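Capsular polysaccharide export system protein KpsC (Thermosulfurimonas dismutans, PDB 6MGD) is a glycosyltransferase that adds beta-2,7-linked Kdo, probably in building the conserved glycolipid anchor of Gram-negative bacterial capsules. Local coordinates at residues Arg15-Lys18 with Arg19-Thr23. Numbering follows the deposited sequence.
Sequences RIIK and RFFPT
Ile17 and Phe21 meet one turn apart in a local contact at the C-terminal end of helix 11-20, the helix of a beta-alpha-beta unit whose strands 4-7 and 24-28 lie side by side in the mixed sheet of this GT-B-type protein. The carbonyl of Ile17 takes two backbone donors. Phe21 N lies 2.7 Å from Ile17 O, in the carbonyl plane, and gives a nearly straight bond with i to i+4 spacing. Phe20 N, 2.9 Å from the same Ile17 O, comes instead from above that plane and makes a more bent bond with i to i+3 spacing. A second i to i+3 bond, from Arg19 N to Ile16 O, is likewise tilted out of the plane, with an N-H...O angle of 141°. Pro22, lacking an N-H, cannot extend the ladder to Lys18 O, although its CA-H makes a C-H...O contact with that oxygen.

The side chains of Ile17 and Phe21 run next to each other in a common direction. With CG2 of Ile17 anti to the backbone N (chi1 -66° for CG1), this methyl reaches CD2 of Phe21 at 3.6 Å, meeting the ring obliquely. Both residues are buried against Leu47, Leu69 and Leu89 of the sheet, and the Phe21 ring also meets that of Phe4, joining the helix end to the first strand. Phe20 turns its ring edge to the backbone, with CD1 3.5 Å from Ile16 O. The CA-H of Lys18 points to Phe21 O, with CA and O 3.2 Å apart.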
loop_
_atom_site.group_PDB
_atom_site.type_symbol
_atom_site.label_atom_id
_atom_site.label_comp_id
_atom_site.label_asym_id
_atom_site.label_seq_id
_atom_site.Cartn_x
_atom_site.Cartn_y
_atom_site.Cartn_z
ATOM N N ARG A 15 -12.955 -5.665 -17.017
ATOM C CA ARG A 15 -14.172 -6.142 -16.366
ATOM C C ARG A 15 -14.126 -5.906 -14.861
ATOM O O ARG A 15 -15.137 -5.537 -14.252
ATOM C CB ARG A 15 -14.378 -7.626 -16.667
ATOM C CG ARG A 15 -14.534 -7.942 -18.142
ATOM C CD ARG A 15 -14.869 -9.404 -18.347
ATOM N NE ARG A 15 -16.089 -9.777 -17.643
ATOM C CZ ARG A 15 -16.505 -11.029 -17.480
ATOM N NH1 ARG A 15 -15.793 -12.034 -17.971
ATOM N NH2 ARG A 15 -17.629 -11.277 -16.824
ATOM N N ILE A 16 -12.960 -6.110 -14.244
ATOM C CA ILE A 16 -12.811 -5.840 -12.816
ATOM C C ILE A 16 -13.017 -4.359 -12.529
ATOM O O ILE A 16 -13.726 -3.983 -11.587
ATOM C CB ILE A 16 -11.433 -6.316 -12.323
ATOM C CG1 ILE A 16 -11.338 -7.839 -12.391
ATOM C CG2 ILE A 16 -11.164 -5.809 -10.911
ATOM C CD1 ILE A 16 -10.088 -8.390 -11.749
ATOM N N ILE A 17 -12.392 -3.496 -13.332
ATOM C CA ILE A 17 -12.507 -2.057 -13.111
ATOM C C ILE A 17 -13.949 -1.603 -13.300
ATOM O O ILE A 17 -14.433 -0.713 -12.590
ATOM C CB ILE A 17 -11.542 -1.303 -14.044
ATOM C CG1 ILE A 17 -10.095 -1.615 -13.663
ATOM C CG2 ILE A 17 -11.796 0.189 -13.986
ATOM C CD1 ILE A 17 -9.790 -1.397 -12.203
ATOM N N LYS A 18 -14.663 -2.222 -14.241
ATOM C CA LYS A 18 -16.042 -1.835 -14.508
ATOM C C LYS A 18 -16.949 -2.062 -13.305
ATOM O O LYS A 18 -18.012 -1.437 -13.220
ATOM C CB LYS A 18 -16.562 -2.595 -15.727
ATOM C CG LYS A 18 -17.748 -1.932 -16.407
ATOM C CD LYS A 18 -17.968 -2.502 -17.799
ATOM C CE LYS A 18 -16.716 -2.361 -18.653
ATOM N NZ LYS A 18 -16.917 -2.882 -20.037
ATOM N N ARG A 19 -16.556 -2.934 -12.374
ATOM C CA ARG A 19 -17.306 -3.071 -11.129
ATOM C C ARG A 19 -17.289 -1.770 -10.337
ATOM O O ARG A 19 -18.292 -1.393 -9.720
ATOM C CB ARG A 19 -16.731 -4.212 -10.289
ATOM C CG ARG A 19 -16.768 -5.568 -10.968
ATOM C CD ARG A 19 -16.011 -6.613 -10.166
ATOM N NE ARG A 19 -16.352 -6.569 -8.746
ATOM C CZ ARG A 19 -17.436 -7.126 -8.216
ATOM N NH1 ARG A 19 -17.659 -7.029 -6.913
ATOM N NH2 ARG A 19 -18.303 -7.773 -8.986
ATOM N N PHE A 20 -16.155 -1.068 -10.345
ATOM C CA PHE A 20 -16.018 0.191 -9.626
ATOM C C PHE A 20 -16.360 1.395 -10.490
ATOM O O PHE A 20 -16.857 2.401 -9.971
ATOM C CB PHE A 20 -14.594 0.331 -9.081
ATOM C CG PHE A 20 -14.190 -0.784 -8.159
ATOM C CD1 PHE A 20 -13.723 -1.986 -8.664
ATOM C CD2 PHE A 20 -14.281 -0.631 -6.786
ATOM C CE1 PHE A 20 -13.358 -3.016 -7.818
ATOM C CE2 PHE A 20 -13.918 -1.658 -5.933
ATOM C CZ PHE A 20 -13.455 -2.852 -6.451
ATOM N N PHE A 21 -16.110 1.312 -11.797
ATOM C CA PHE A 21 -16.461 2.362 -12.751
ATOM C C PHE A 21 -17.390 1.755 -13.793
ATOM O O PHE A 21 -16.931 1.260 -14.835
ATOM C CB PHE A 21 -15.216 2.960 -13.402
ATOM C CG PHE A 21 -14.247 3.555 -12.422
ATOM C CD1 PHE A 21 -14.368 4.876 -12.023
ATOM C CD2 PHE A 21 -13.212 2.795 -11.904
ATOM C CE1 PHE A 21 -13.476 5.428 -11.123
ATOM C CE2 PHE A 21 -12.316 3.340 -11.003
ATOM C CZ PHE A 21 -12.449 4.659 -10.612
ATOM N N PRO A 22 -18.705 1.763 -13.556
ATOM C CA PRO A 22 -19.632 1.165 -14.530
ATOM C C PRO A 22 -19.738 1.938 -15.832
ATOM O O PRO A 22 -20.334 1.419 -16.787
ATOM C CB PRO A 22 -20.971 1.162 -13.779
ATOM C CG PRO A 22 -20.854 2.294 -12.816
ATOM C CD PRO A 22 -19.409 2.328 -12.392
ATOM N N THR A 23 -19.184 3.147 -15.908
ATOM C CA THR A 23 -19.258 3.974 -17.105
ATOM C C THR A 23 -17.996 3.887 -17.957
ATOM O O THR A 23 -17.759 4.768 -18.790
ATOM C CB THR A 23 -19.535 5.430 -16.728
ATOM O OG1 THR A 23 -18.437 5.944 -15.965
ATOM C CG2 THR A 23 -20.813 5.533 -15.904
#